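PDB 1JMX: amine Dehydrogenase from Pseudomonas putida, which probably carries electrons through two covalently bound c-type hemes as the heme-bearing subunit of a quinohemoprotein amine dehydrogenase. Local coordinates for residues A[17-22]-A[27-32]; A[35-40]-A[63-68]; A[72-77]-A[111-116]. All coordinates share one frame; numbering follows the deposited sequence.

Contact 1 of 3, residues A[17-22]-A[27-32]. With HEC (heme c), chain F.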
loop_
_atom_site.group_PDB
_atom_site.type_symbol
_atom_site.label_atom_id
_atom_site.label_comp_id
_atom_site.label_asym_id
_atom_site.label_seq_id
_atom_site.Cartn_x
_atom_site.Cartn_y
_atom_site.Cartn_z
ATOM N N ILE A 17 -17.152 -25.764 8.832
ATOM C CA ILE A 17 -17.979 -26.944 8.923
ATOM C C ILE A 17 -17.469 -28.143 8.134
ATOM O O ILE A 17 -17.049 -28.020 6.985
ATOM C CB ILE A 17 -19.487 -26.623 8.587
ATOM C CG1 ILE A 17 -19.826 -26.951 7.137
ATOM C CG2 ILE A 17 -19.812 -25.139 8.859
ATOM C CD1 ILE A 17 -20.737 -28.160 7.001
ATOM N N PRO A 18 -17.456 -29.319 8.777
ATOM C CA PRO A 18 -17.008 -30.572 8.171
ATOM C C PRO A 18 -17.995 -30.930 7.067
ATOM O O PRO A 18 -19.206 -30.835 7.266
ATOM C CB PRO A 18 -17.118 -31.568 9.325
ATOM C CG PRO A 18 -16.991 -30.713 10.547
ATOM C CD PRO A 18 -17.823 -29.523 10.187
ATOM N N GLU A 19 -17.480 -31.310 5.903
ATOM C CA GLU A 19 -18.332 -31.669 4.779
ATOM C C GLU A 19 -18.134 -33.116 4.360
ATOM O O GLU A 19 -18.770 -33.585 3.416
ATOM C CB GLU A 19 -18.058 -30.749 3.592
ATOM C CG GLU A 19 -18.391 -29.298 3.854
ATOM C CD GLU A 19 -17.938 -28.376 2.739
ATOM O OE1 GLU A 19 -18.612 -27.349 2.515
ATOM O OE2 GLU A 19 -16.905 -28.667 2.095
ATOM N N GLY A 20 -17.267 -33.828 5.072
ATOM C CA GLY A 20 -17.009 -35.216 4.734
ATOM C C GLY A 20 -15.533 -35.455 4.499
ATOM O O GLY A 20 -14.819 -34.544 4.088
ATOM N N ASN A 21 -15.095 -36.690 4.733
ATOM C CA ASN A 21 -13.695 -37.108 4.596
ATOM C C ASN A 21 -12.604 -36.043 4.481
ATOM O O ASN A 21 -12.024 -35.819 3.415
ATOM C CB ASN A 21 -13.515 -38.213 3.538
ATOM C CG ASN A 21 -14.372 -38.011 2.300
ATOM O OD1 ASN A 21 -14.920 -38.980 1.760
ATOM N ND2 ASN A 21 -14.468 -36.768 1.823
ATOM N N ASP A 22 -12.367 -35.379 5.607
ATOM C CA ASP A 22 -11.347 -34.344 5.751
ATOM C C ASP A 22 -11.515 -33.071 4.924
ATOM O O ASP A 22 -10.547 -32.351 4.695
ATOM C CB ASP A 22 -9.952 -34.956 5.564
ATOM C CG ASP A 22 -9.705 -36.145 6.497
ATOM O OD1 ASP A 22 -10.032 -36.041 7.705
ATOM O OD2 ASP A 22 -9.203 -37.188 6.016
ATOM N N ILE A 27 -12.217 -23.882 3.104
ATOM C CA ILE A 27 -10.895 -24.502 2.989
ATOM C C ILE A 27 -10.690 -25.435 1.804
ATOM O O ILE A 27 -9.693 -25.323 1.093
ATOM C CB ILE A 27 -10.541 -25.255 4.289
ATOM C CG1 ILE A 27 -10.590 -24.278 5.465
ATOM C CG2 ILE A 27 -9.158 -25.901 4.183
ATOM C CD1 ILE A 27 -10.412 -24.927 6.810
ATOM N N SER A 28 -11.645 -26.325 1.568
ATOM C CA SER A 28 -11.538 -27.290 0.481
ATOM C C SER A 28 -12.105 -26.833 -0.858
ATOM O O SER A 28 -12.336 -27.655 -1.742
ATOM C CB SER A 28 -12.218 -28.597 0.891
ATOM O OG SER A 28 -11.763 -29.014 2.162
ATOM N N HIS A 29 -12.286 -25.531 -1.031
ATOM C CA HIS A 29 -12.868 -25.011 -2.263
ATOM C C HIS A 29 -12.028 -23.885 -2.856
ATOM O O HIS A 29 -12.522 -23.046 -3.613
ATOM C CB HIS A 29 -14.283 -24.518 -1.966
ATOM C CG HIS A 29 -15.058 -25.444 -1.087
ATOM N ND1 HIS A 29 -15.811 -26.483 -1.582
ATOM C CD2 HIS A 29 -15.136 -25.532 0.261
ATOM C CE1 HIS A 29 -16.316 -27.177 -0.578
ATOM N NE2 HIS A 29 -15.922 -26.620 0.551
ATOM N N GLN A 30 -10.750 -23.888 -2.492
ATOM C CA GLN A 30 -9.803 -22.892 -2.950
ATOM C C GLN A 30 -8.434 -23.545 -3.145
ATOM O O GLN A 30 -8.088 -24.496 -2.440
ATOM C CB GLN A 30 -9.687 -21.779 -1.902
ATOM C CG GLN A 30 -10.987 -21.056 -1.579
ATOM C CD GLN A 30 -10.845 -20.090 -0.422
ATOM O OE1 GLN A 30 -9.742 -19.843 0.064
ATOM N NE2 GLN A 30 -11.962 -19.551 0.035
ATOM N N ARG A 31 -7.678 -23.061 -4.128
ATOM C CA ARG A 31 -6.320 -23.560 -4.400
ATOM C C ARG A 31 -5.399 -22.352 -4.413
ATOM O O ARG A 31 -5.714 -21.342 -5.035
ATOM C CB ARG A 31 -6.241 -24.301 -5.738
ATOM C CG ARG A 31 -7.005 -25.607 -5.747
ATOM C CD ARG A 31 -6.683 -26.470 -6.942
ATOM N NE ARG A 31 -7.236 -25.963 -8.190
ATOM C CZ ARG A 31 -6.500 -25.443 -9.166
ATOM N NH1 ARG A 31 -5.186 -25.356 -9.023
ATOM N NH2 ARG A 31 -7.065 -25.070 -10.307
ATOM N N LYS A 32 -4.295 -22.436 -3.682
ATOM C CA LYS A 32 -3.351 -21.322 -3.599
ATOM C C LYS A 32 -1.904 -21.818 -3.559
ATOM O O LYS A 32 -1.638 -23.024 -3.461
ATOM C CB LYS A 32 -3.592 -20.505 -2.317
ATOM C CG LYS A 32 -5.038 -20.355 -1.860
ATOM C CD LYS A 32 -5.075 -19.806 -0.439
ATOM C CE LYS A 32 -6.463 -19.884 0.180
ATOM N NZ LYS A 32 -7.298 -18.723 -0.136
HETATM FE FE HEC F . -10.959 -19.755 8.651
HETATM C CHA HEC F . -12.308 -17.900 6.181
HETATM C CHB HEC F . -8.956 -21.304 6.410
HETATM C CHC HEC F . -9.614 -21.646 11.156
HETATM C CHD HEC F . -12.997 -18.197 10.931
HETATM N NA HEC F . -10.691 -19.629 6.715
HETATM C C1A HEC F . -11.331 -18.806 5.825
HETATM C C2A HEC F . -10.847 -19.019 4.467
HETATM C C3A HEC F . -9.908 -19.975 4.542
HETATM C C4A HEC F . -9.809 -20.353 5.935
HETATM C CMA HEC F . -9.111 -20.543 3.384
HETATM C CAA HEC F . -11.325 -18.292 3.231
HETATM C CBA HEC F . -10.381 -17.149 2.932
HETATM C CGA HEC F . -10.779 -16.350 1.706
HETATM O O1A HEC F . -11.796 -16.667 1.067
HETATM O O2A HEC F . -10.058 -15.388 1.380
HETATM N NB HEC F . -9.589 -21.156 8.765
HETATM C C1B HEC F . -8.833 -21.698 7.723
HETATM C C2B HEC F . -7.930 -22.716 8.143
HETATM C C3B HEC F . -8.125 -22.825 9.492
HETATM C C4B HEC F . -9.140 -21.853 9.874
HETATM C CMB HEC F . -6.964 -23.514 7.242
HETATM C CAB HEC F . -7.380 -23.819 10.359
HETATM C CBB HEC F . -5.994 -23.446 10.895
HETATM N NC HEC F . -11.243 -19.887 10.618
HETATM C C1C HEC F . -10.593 -20.731 11.509
HETATM C C2C HEC F . -11.062 -20.547 12.860
HETATM C C3C HEC F . -12.008 -19.605 12.807
HETATM C C4C HEC F . -12.120 -19.177 11.409
HETATM C CMC HEC F . -10.565 -21.311 14.087
HETATM C CAC HEC F . -12.944 -19.279 13.960
HETATM C CBC HEC F . -12.572 -18.285 15.042
HETATM N ND HEC F . -12.359 -18.341 8.581
HETATM C C1D HEC F . -13.109 -17.802 9.603
HETATM C C2D HEC F . -14.035 -16.771 9.116
HETATM C C3D HEC F . -13.812 -16.713 7.771
HETATM C C4D HEC F . -12.793 -17.675 7.468
HETATM C CMD HEC F . -15.027 -15.950 9.948
HETATM C CAD HEC F . -14.482 -15.817 6.731
HETATM C CBD HEC F . -13.892 -14.425 6.572
HETATM C CGD HEC F . -12.429 -14.437 6.200
HETATM O O1D HEC F . -11.593 -14.115 7.047
HETATM O O2D HEC F . -12.097 -14.766 5.052
#
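The backbones of E19 and H29 stay well apart, and the two residues meet through their side chains. Neither segment pairs with the other: 17-22 runs into a short, weakly bonded strand around 18-20, and 27-32 becomes strand-like only at 31-32. Their closest CA atoms, those of D22 and S28, are 8.8 Å apart.

Across this gap the E19 carboxylate reaches the imidazole from the opposite direction. Its CG lies beside the backbone N (chi1 -64°) and the chain is extended beyond it, which carries OE2 to the ring edge. H29 NE2 donates to E19 OE2 at 2.7 Å on the syn lone pair; the oxygen is near the ring plane, but the bond is bent (131°) and the two planes stand 81° apart. S28 CB lies over one ring face, and S28 OG is bonded to Y24 N.

I27 and Q30 meet heme c of chain F, I27 at the macrocycle and Q30 at a propionate. I27 CG1 packs 3.5 Å from heme CHB, and Q30 NE2 donates to propionate O1A at 3.1 Å while Q30 OE1 accepts from K32 NZ at 2.7 Å. An alanine here, lacking the amide, would probably leave the propionate less firmly held, with R114 still at O1A, and K32 NZ less well fixed, with Q112 still accepting from it. The Q30 amide thus uses both ends, OE1 accepting from K32 and NE2 donating to the propionate and E118, whereas the single His-carboxylate bond, with its acidic partner, would tend to favour a protonated imidazole in a surface setting.

Contact 2 of 3, residues A[35-40]-A[63-68]; sequences EGWLMS and YLADKQ. With HEC (heme c), chain E.
W37 packs its indole against the last turn of helix 54-67, and its ring is held on a face and at an edge. L64 CB sits over the five-membered ring, 3.8 Å from its centroid and 12° off the normal, a CH-pi contact. At the edge, W37 NE1 donates to Q68 O at 2.9 Å in a nearly straight bond (166°), with the oxygen in the ring plane. This backbone carbonyl belongs to the first residue past the helix and fixes the rotation of the indole. With CG beside the backbone N (chi1 -80°), the ring is directed across to A65, whose CA lies 3.7 Å from W37 CD1.

Q68 bends at chi2 to bring NE2 within 3.4 Å of W37 CZ2, its amide steeply inclined to the ring; that NE2 is bonded to I27 O and Q30 O. By contrast, on the far side of 63-68, K67 is solvent-exposed and extends away from W37. Farther along helix 34-48, S40 OG donates to propionate O1A of heme c in chain E at 2.8 Å. Both helices are part of the heme-binding domain, which belongs by family to the cytochrome c clan, with S40 at the propionate of the second heme.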
loop_
_atom_site.group_PDB
_atom_site.type_symbol
_atom_site.label_atom_id
_atom_site.label_comp_id
_atom_site.label_asym_id
_atom_site.label_seq_id
_atom_site.Cartn_x
_atom_site.Cartn_y
_atom_site.Cartn_z
ATOM N N GLU A 35 2.722 -19.758 0.010
ATOM C CA GLU A 35 2.637 -18.520 0.782
ATOM C C GLU A 35 1.206 -18.008 0.848
ATOM O O GLU A 35 0.873 -17.231 1.730
ATOM C CB GLU A 35 3.599 -17.419 0.294
ATOM C CG GLU A 35 4.076 -17.481 -1.138
ATOM C CD GLU A 35 5.069 -18.594 -1.386
ATOM O OE1 GLU A 35 4.743 -19.488 -2.176
ATOM O OE2 GLU A 35 6.162 -18.589 -0.795
ATOM N N GLY A 36 0.371 -18.442 -0.093
ATOM C CA GLY A 36 -1.025 -18.049 -0.091
ATOM C C GLY A 36 -1.702 -18.747 1.080
ATOM O O GLY A 36 -2.442 -18.127 1.849
ATOM N N TRP A 37 -1.425 -20.040 1.230
ATOM C CA TRP A 37 -1.986 -20.811 2.332
ATOM C C TRP A 37 -1.515 -20.257 3.669
ATOM O O TRP A 37 -2.323 -20.099 4.582
ATOM C CB TRP A 37 -1.664 -22.303 2.199
ATOM C CG TRP A 37 -2.571 -22.985 1.223
ATOM C CD1 TRP A 37 -2.219 -23.580 0.050
ATOM C CD2 TRP A 37 -3.997 -23.089 1.314
ATOM N NE1 TRP A 37 -3.337 -24.040 -0.602
ATOM C CE2 TRP A 37 -4.442 -23.755 0.152
ATOM C CE3 TRP A 37 -4.945 -22.679 2.266
ATOM C CZ2 TRP A 37 -5.793 -24.022 -0.088
ATOM C CZ3 TRP A 37 -6.293 -22.945 2.025
ATOM C CH2 TRP A 37 -6.701 -23.610 0.856
ATOM N N LEU A 38 -0.230 -19.916 3.766
ATOM C CA LEU A 38 0.304 -19.341 4.998
ATOM C C LEU A 38 -0.422 -18.027 5.338
ATOM O O LEU A 38 -0.710 -17.750 6.504
ATOM C CB LEU A 38 1.809 -19.074 4.879
ATOM C CG LEU A 38 2.420 -18.269 6.037
ATOM C CD1 LEU A 38 2.357 -19.070 7.327
ATOM C CD2 LEU A 38 3.847 -17.891 5.714
ATOM N N MET A 39 -0.710 -17.230 4.311
ATOM C CA MET A 39 -1.397 -15.951 4.475
ATOM C C MET A 39 -2.829 -16.095 4.970
ATOM O O MET A 39 -3.294 -15.274 5.745
ATOM C CB MET A 39 -1.366 -15.150 3.177
ATOM C CG MET A 39 -0.096 -14.330 2.997
ATOM S SD MET A 39 -0.128 -13.293 1.522
ATOM C CE MET A 39 -1.377 -12.071 1.992
ATOM N N SER A 40 -3.526 -17.136 4.521
ATOM C CA SER A 40 -4.902 -17.379 4.955
ATOM C C SER A 40 -4.939 -17.774 6.424
ATOM O O SER A 40 -5.768 -17.278 7.182
ATOM C CB SER A 40 -5.545 -18.478 4.122
ATOM O OG SER A 40 -5.767 -18.024 2.818
ATOM N N TYR A 63 0.520 -29.438 4.047
ATOM C CA TYR A 63 -0.628 -30.277 3.728
ATOM C C TYR A 63 -1.550 -29.636 2.695
ATOM O O TYR A 63 -1.919 -30.259 1.702
ATOM C CB TYR A 63 -1.422 -30.605 5.005
ATOM C CG TYR A 63 -2.652 -31.444 4.748
ATOM C CD1 TYR A 63 -3.930 -30.873 4.745
ATOM C CD2 TYR A 63 -2.539 -32.806 4.453
ATOM C CE1 TYR A 63 -5.061 -31.638 4.446
ATOM C CE2 TYR A 63 -3.667 -33.581 4.153
ATOM C CZ TYR A 63 -4.922 -32.990 4.147
ATOM O OH TYR A 63 -6.025 -33.750 3.821
ATOM N N LEU A 64 -1.906 -28.381 2.921
ATOM C CA LEU A 64 -2.806 -27.681 2.012
ATOM C C LEU A 64 -2.165 -27.296 0.679
ATOM O O LEU A 64 -2.817 -27.336 -0.354
ATOM C CB LEU A 64 -3.395 -26.466 2.719
ATOM C CG LEU A 64 -4.220 -26.861 3.944
ATOM C CD1 LEU A 64 -4.469 -25.658 4.825
ATOM C CD2 LEU A 64 -5.521 -27.510 3.494
ATOM N N ALA A 65 -0.875 -26.982 0.703
ATOM C CA ALA A 65 -0.148 -26.601 -0.502
ATOM C C ALA A 65 -0.023 -27.771 -1.482
ATOM O O ALA A 65 -0.017 -27.577 -2.691
ATOM C CB ALA A 65 1.226 -26.056 -0.134
ATOM N N ASP A 66 0.083 -28.983 -0.950
ATOM C CA ASP A 66 0.188 -30.184 -1.770
ATOM C C ASP A 66 -1.183 -30.604 -2.278
ATOM O O ASP A 66 -1.347 -30.874 -3.460
ATOM C CB ASP A 66 0.796 -31.336 -0.970
ATOM C CG ASP A 66 2.296 -31.217 -0.795
ATOM O OD1 ASP A 66 2.866 -30.105 -0.874
ATOM O OD2 ASP A 66 2.919 -32.263 -0.559
ATOM N N LYS A 67 -2.164 -30.658 -1.377
ATOM C CA LYS A 67 -3.533 -31.050 -1.725
ATOM C C LYS A 67 -4.223 -30.065 -2.670
ATOM O O LYS A 67 -4.836 -30.458 -3.670
ATOM C CB LYS A 67 -4.380 -31.194 -0.453
ATOM C CG LYS A 67 -4.791 -32.621 -0.124
ATOM C CD LYS A 67 -3.563 -33.538 -0.006
ATOM C CE LYS A 67 -2.527 -32.990 0.991
ATOM N NZ LYS A 67 -1.188 -33.685 0.999
ATOM N N GLN A 68 -4.131 -28.783 -2.330
ATOM C CA GLN A 68 -4.758 -27.729 -3.116
ATOM C C GLN A 68 -3.779 -26.651 -3.558
ATOM O O GLN A 68 -3.774 -25.535 -3.043
ATOM C CB GLN A 68 -5.906 -27.125 -2.316
ATOM C CG GLN A 68 -7.042 -28.104 -2.061
ATOM C CD GLN A 68 -7.689 -27.888 -0.716
ATOM O OE1 GLN A 68 -8.000 -28.845 -0.006
ATOM N NE2 GLN A 68 -7.877 -26.633 -0.345
HETATM FE FE HEC E . -7.708 -8.090 -1.475
HETATM C CHA HEC E . -6.224 -10.096 0.747
HETATM C CHB HEC E . -8.329 -10.780 -3.418
HETATM C CHC HEC E . -9.374 -6.111 -3.660
HETATM C CHD HEC E . -7.092 -5.383 0.538
HETATM N NA HEC E . -7.332 -10.006 -1.372
HETATM C C1A HEC E . -6.698 -10.681 -0.380
HETATM C C2A HEC E . -6.604 -12.086 -0.659
HETATM C C3A HEC E . -7.185 -12.273 -1.843
HETATM C C4A HEC E . -7.650 -10.984 -2.276
HETATM C CMA HEC E . -7.345 -13.593 -2.577
HETATM C CAA HEC E . -5.980 -13.123 0.248
HETATM C CBA HEC E . -7.153 -13.986 0.710
HETATM C CGA HEC E . -6.835 -15.108 1.665
HETATM O O1A HEC E . -5.697 -15.303 2.058
HETATM O O2A HEC E . -7.759 -15.799 2.037
HETATM N NB HEC E . -8.637 -8.375 -3.164
HETATM C C1B HEC E . -8.812 -9.576 -3.852
HETATM C C2B HEC E . -9.577 -9.446 -5.046
HETATM C C3B HEC E . -9.907 -8.126 -5.114
HETATM C C4B HEC E . -9.298 -7.459 -3.956
HETATM C CMB HEC E . -9.960 -10.579 -6.020
HETATM C CAB HEC E . -10.770 -7.545 -6.224
HETATM C CBB HEC E . -12.214 -7.214 -5.835
HETATM N NC HEC E . -8.114 -6.157 -1.556
HETATM C C1C HEC E . -8.811 -5.498 -2.545
HETATM C C2C HEC E . -8.903 -4.091 -2.286
HETATM C C3C HEC E . -8.263 -3.874 -1.134
HETATM C C4C HEC E . -7.780 -5.164 -0.655
HETATM C CMC HEC E . -9.603 -3.069 -3.184
HETATM C CAC HEC E . -8.001 -2.488 -0.586
HETATM C CBC HEC E . -9.007 -1.820 0.333
HETATM N ND HEC E . -6.851 -7.794 0.270
HETATM C C1D HEC E . -6.667 -6.626 0.981
HETATM C C2D HEC E . -5.988 -6.875 2.255
HETATM C C3D HEC E . -5.773 -8.239 2.264
HETATM C C4D HEC E . -6.291 -8.750 1.058
HETATM C CMD HEC E . -5.620 -5.835 3.310
HETATM C CAD HEC E . -5.123 -9.168 3.297
HETATM C CBD HEC E . -4.519 -8.544 4.511
HETATM C CGD HEC E . -3.057 -8.317 4.320
HETATM O O1D HEC E . -2.617 -8.193 3.154
HETATM O O2D HEC E . -2.324 -8.259 5.332
#

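Contact 3 of 3, residues A[72-77]-A[111-116]. With HEC (heme c), chain F.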
loop_
_atom_site.group_PDB
_atom_site.type_symbol
_atom_site.label_atom_id
_atom_site.label_comp_id
_atom_site.label_asym_id
_atom_site.label_seq_id
_atom_site.Cartn_x
_atom_site.Cartn_y
_atom_site.Cartn_z
ATOM N N PRO A 72 2.045 -25.796 -12.453
ATOM C CA PRO A 72 3.088 -24.848 -12.841
ATOM C C PRO A 72 2.592 -23.772 -13.807
ATOM O O PRO A 72 2.814 -22.588 -13.582
ATOM C CB PRO A 72 4.138 -25.753 -13.478
ATOM C CG PRO A 72 4.006 -27.001 -12.674
ATOM C CD PRO A 72 2.516 -27.181 -12.617
ATOM N N SER A 73 1.865 -24.187 -14.839
ATOM C CA SER A 73 1.346 -23.262 -15.834
ATOM C C SER A 73 0.316 -22.271 -15.294
ATOM O O SER A 73 -0.006 -21.293 -15.957
ATOM C CB SER A 73 0.774 -24.027 -17.026
ATOM O OG SER A 73 -0.322 -24.827 -16.644
ATOM N N GLU A 74 -0.210 -22.526 -14.101
ATOM C CA GLU A 74 -1.179 -21.614 -13.504
ATOM C C GLU A 74 -0.471 -20.477 -12.770
ATOM O O GLU A 74 -1.115 -19.548 -12.290
ATOM C CB GLU A 74 -2.133 -22.361 -12.571
ATOM C CG GLU A 74 -3.027 -23.378 -13.284
ATOM C CD GLU A 74 -3.968 -24.096 -12.336
ATOM O OE1 GLU A 74 -3.536 -24.493 -11.238
ATOM O OE2 GLU A 74 -5.145 -24.258 -12.685
ATOM N N THR A 75 0.855 -20.579 -12.655
ATOM C CA THR A 75 1.661 -19.536 -12.019
ATOM C C THR A 75 2.429 -18.725 -13.077
ATOM O O THR A 75 3.055 -17.720 -12.754
ATOM C CB THR A 75 2.689 -20.100 -11.000
ATOM O OG1 THR A 75 3.642 -20.934 -11.676
ATOM C CG2 THR A 75 1.991 -20.885 -9.906
ATOM N N ASP A 76 2.389 -19.184 -14.327
ATOM C CA ASP A 76 3.071 -18.515 -15.437
ATOM C C ASP A 76 2.776 -17.024 -15.533
ATOM O O ASP A 76 1.625 -16.615 -15.697
ATOM C CB ASP A 76 2.697 -19.162 -16.773
ATOM C CG ASP A 76 3.443 -20.461 -17.039
ATOM O OD1 ASP A 76 4.275 -20.882 -16.198
ATOM O OD2 ASP A 76 3.194 -21.060 -18.109
ATOM N N GLY A 77 3.830 -16.218 -15.437
ATOM C CA GLY A 77 3.677 -14.776 -15.533
ATOM C C GLY A 77 3.440 -14.017 -14.240
ATOM O O GLY A 77 3.502 -12.788 -14.236
ATOM N N LEU A 111 -2.734 -15.699 -8.338
ATOM C CA LEU A 111 -2.065 -16.857 -7.755
ATOM C C LEU A 111 -3.028 -17.724 -6.943
ATOM O O LEU A 111 -2.617 -18.485 -6.067
ATOM C CB LEU A 111 -0.857 -16.429 -6.914
ATOM C CG LEU A 111 0.369 -16.036 -7.738
ATOM C CD1 LEU A 111 1.394 -15.353 -6.866
ATOM C CD2 LEU A 111 0.958 -17.267 -8.414
ATOM N N GLN A 112 -4.316 -17.594 -7.250
ATOM C CA GLN A 112 -5.369 -18.363 -6.596
ATOM C C GLN A 112 -6.403 -18.846 -7.614
ATOM O O GLN A 112 -6.602 -18.233 -8.659
ATOM C CB GLN A 112 -6.057 -17.543 -5.495
ATOM C CG GLN A 112 -5.160 -17.204 -4.313
ATOM C CD GLN A 112 -5.936 -16.862 -3.059
ATOM O OE1 GLN A 112 -7.110 -17.202 -2.932
ATOM N NE2 GLN A 112 -5.276 -16.207 -2.114
ATOM N N ARG A 113 -7.017 -19.983 -7.315
ATOM C CA ARG A 113 -8.042 -20.575 -8.165
ATOM C C ARG A 113 -9.265 -20.861 -7.283
ATOM O O ARG A 113 -9.155 -21.519 -6.251
ATOM C CB ARG A 113 -7.511 -21.858 -8.813
ATOM C CG ARG A 113 -6.431 -21.631 -9.866
ATOM C CD ARG A 113 -6.967 -20.758 -10.981
ATOM N NE ARG A 113 -6.008 -20.529 -12.057
ATOM C CZ ARG A 113 -5.014 -19.643 -12.014
ATOM N NH1 ARG A 113 -4.826 -18.894 -10.931
ATOM N NH2 ARG A 113 -4.231 -19.472 -13.073
ATOM N N ARG A 114 -10.420 -20.327 -7.665
ATOM C CA ARG A 114 -11.641 -20.501 -6.873
ATOM C C ARG A 114 -12.903 -20.526 -7.716
ATOM O O ARG A 114 -12.930 -19.978 -8.817
ATOM C CB ARG A 114 -11.825 -19.319 -5.913
ATOM C CG ARG A 114 -10.686 -18.992 -4.991
ATOM C CD ARG A 114 -11.001 -17.696 -4.289
ATOM N NE ARG A 114 -10.016 -17.348 -3.282
ATOM C CZ ARG A 114 -10.317 -16.837 -2.096
ATOM N NH1 ARG A 114 -11.580 -16.622 -1.761
ATOM N NH2 ARG A 114 -9.349 -16.503 -1.260
ATOM N N PRO A 115 -13.963 -21.194 -7.217
ATOM C CA PRO A 115 -15.215 -21.229 -7.977
ATOM C C PRO A 115 -15.886 -19.874 -7.704
ATOM O O PRO A 115 -15.481 -19.158 -6.781
ATOM C CB PRO A 115 -15.973 -22.402 -7.342
ATOM C CG PRO A 115 -15.510 -22.387 -5.931
ATOM C CD PRO A 115 -14.020 -22.124 -6.071
ATOM N N ALA A 116 -16.893 -19.517 -8.496
ATOM C CA ALA A 116 -17.572 -18.231 -8.337
ATOM C C ALA A 116 -18.050 -17.878 -6.927
ATOM O O ALA A 116 -17.923 -16.728 -6.514
ATOM C CB ALA A 116 -18.720 -18.109 -9.327
HETATM FE FE HEC F . -10.959 -19.755 8.651
HETATM C CHA HEC F . -12.308 -17.900 6.181
HETATM C CHB HEC F . -8.956 -21.304 6.410
HETATM C CHC HEC F . -9.614 -21.646 11.156
HETATM C CHD HEC F . -12.997 -18.197 10.931
HETATM N NA HEC F . -10.691 -19.629 6.715
HETATM C C1A HEC F . -11.331 -18.806 5.825
HETATM C C2A HEC F . -10.847 -19.019 4.467
HETATM C C3A HEC F . -9.908 -19.975 4.542
HETATM C C4A HEC F . -9.809 -20.353 5.935
HETATM C CMA HEC F . -9.111 -20.543 3.384
HETATM C CAA HEC F . -11.325 -18.292 3.231
HETATM C CBA HEC F . -10.381 -17.149 2.932
HETATM C CGA HEC F . -10.779 -16.350 1.706
HETATM O O1A HEC F . -11.796 -16.667 1.067
HETATM O O2A HEC F . -10.058 -15.388 1.380
HETATM N NB HEC F . -9.589 -21.156 8.765
HETATM C C1B HEC F . -8.833 -21.698 7.723
HETATM C C2B HEC F . -7.930 -22.716 8.143
HETATM C C3B HEC F . -8.125 -22.825 9.492
HETATM C C4B HEC F . -9.140 -21.853 9.874
HETATM C CMB HEC F . -6.964 -23.514 7.242
HETATM C CAB HEC F . -7.380 -23.819 10.359
HETATM C CBB HEC F . -5.994 -23.446 10.895
HETATM N NC HEC F . -11.243 -19.887 10.618
HETATM C C1C HEC F . -10.593 -20.731 11.509
HETATM C C2C HEC F . -11.062 -20.547 12.860
HETATM C C3C HEC F . -12.008 -19.605 12.807
HETATM C C4C HEC F . -12.120 -19.177 11.409
HETATM C CMC HEC F . -10.565 -21.311 14.087
HETATM C CAC HEC F . -12.944 -19.279 13.960
HETATM C CBC HEC F . -12.572 -18.285 15.042
HETATM N ND HEC F . -12.359 -18.341 8.581
HETATM C C1D HEC F . -13.109 -17.802 9.603
HETATM C C2D HEC F . -14.035 -16.771 9.116
HETATM C C3D HEC F . -13.812 -16.713 7.771
HETATM C C4D HEC F . -12.793 -17.675 7.468
HETATM C CMD HEC F . -15.027 -15.950 9.948
HETATM C CAD HEC F . -14.482 -15.817 6.731
HETATM C CBD HEC F . -13.892 -14.425 6.572
HETATM C CGD HEC F . -12.429 -14.437 6.200
HETATM O O1D HEC F . -11.593 -14.115 7.047
HETATM O O2D HEC F . -12.097 -14.766 5.052
HETATM O O HOH W 1 -6.671 -22.567 -14.020
#
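The R113 guanidinium has E74 CB over one face, 3.6 Å from NH2, and a water in its plane at the edge by NE. That water accepts from R113 NE and donates to E74 OE2 at 2.6 Å. The direct pairing is looser: E74 OE2 lies 3.9 Å from R113 NE, well out of the guanidinium plane, a long salt bridge of charges alone. R113 reaches back because it bends at chi2 (-59°), and its NH1 donates to the carbonyls of Q112 and A110. E74 has further partners in R31, S164 and the backbone N of A71. Beside this polar pair, T75 CG2 meets L111 CD2 at 4.0 Å.

The second guanidinium, that of R114, has its NE and NH2 gripping Q112 OE1 side-on, both at 2.9 Å and almost exactly in plane. R114 NH1 and NH2 donate to O1A and O2A of a heme propionate in chain F, the NH2 bond being nearly straight (178°). Q112 helps hold this guanidinium in position, together with E118 and W119. The arginine-propionate pairing would probably favour an ionised propionate, while the water relays hydrogen bonding between E74 OE2 and R113 NE, too far apart for a direct bond.

From the N terminus, contact 1 closes a short loop, 23-26, that includes strand 23-24, just past the covalent attachment of the first heme. Contact 2 then brings helix 34-48 against the end of helix 54-67, closing 41-62, the rest of the first helix and most of the second. Contact 3 spans the long excursion through helices 94-100 and 107-110 to join 72-77 with 111-116. The three follow in series, without nesting or crossing. Strands 31-32 and 112-113 pair antiparallel, through R31 and R113, so contacts 1 and 3 share a two-stranded sheet and both reach the same heme. Side chains of contacts 2 and 3 each reach back to 27-32.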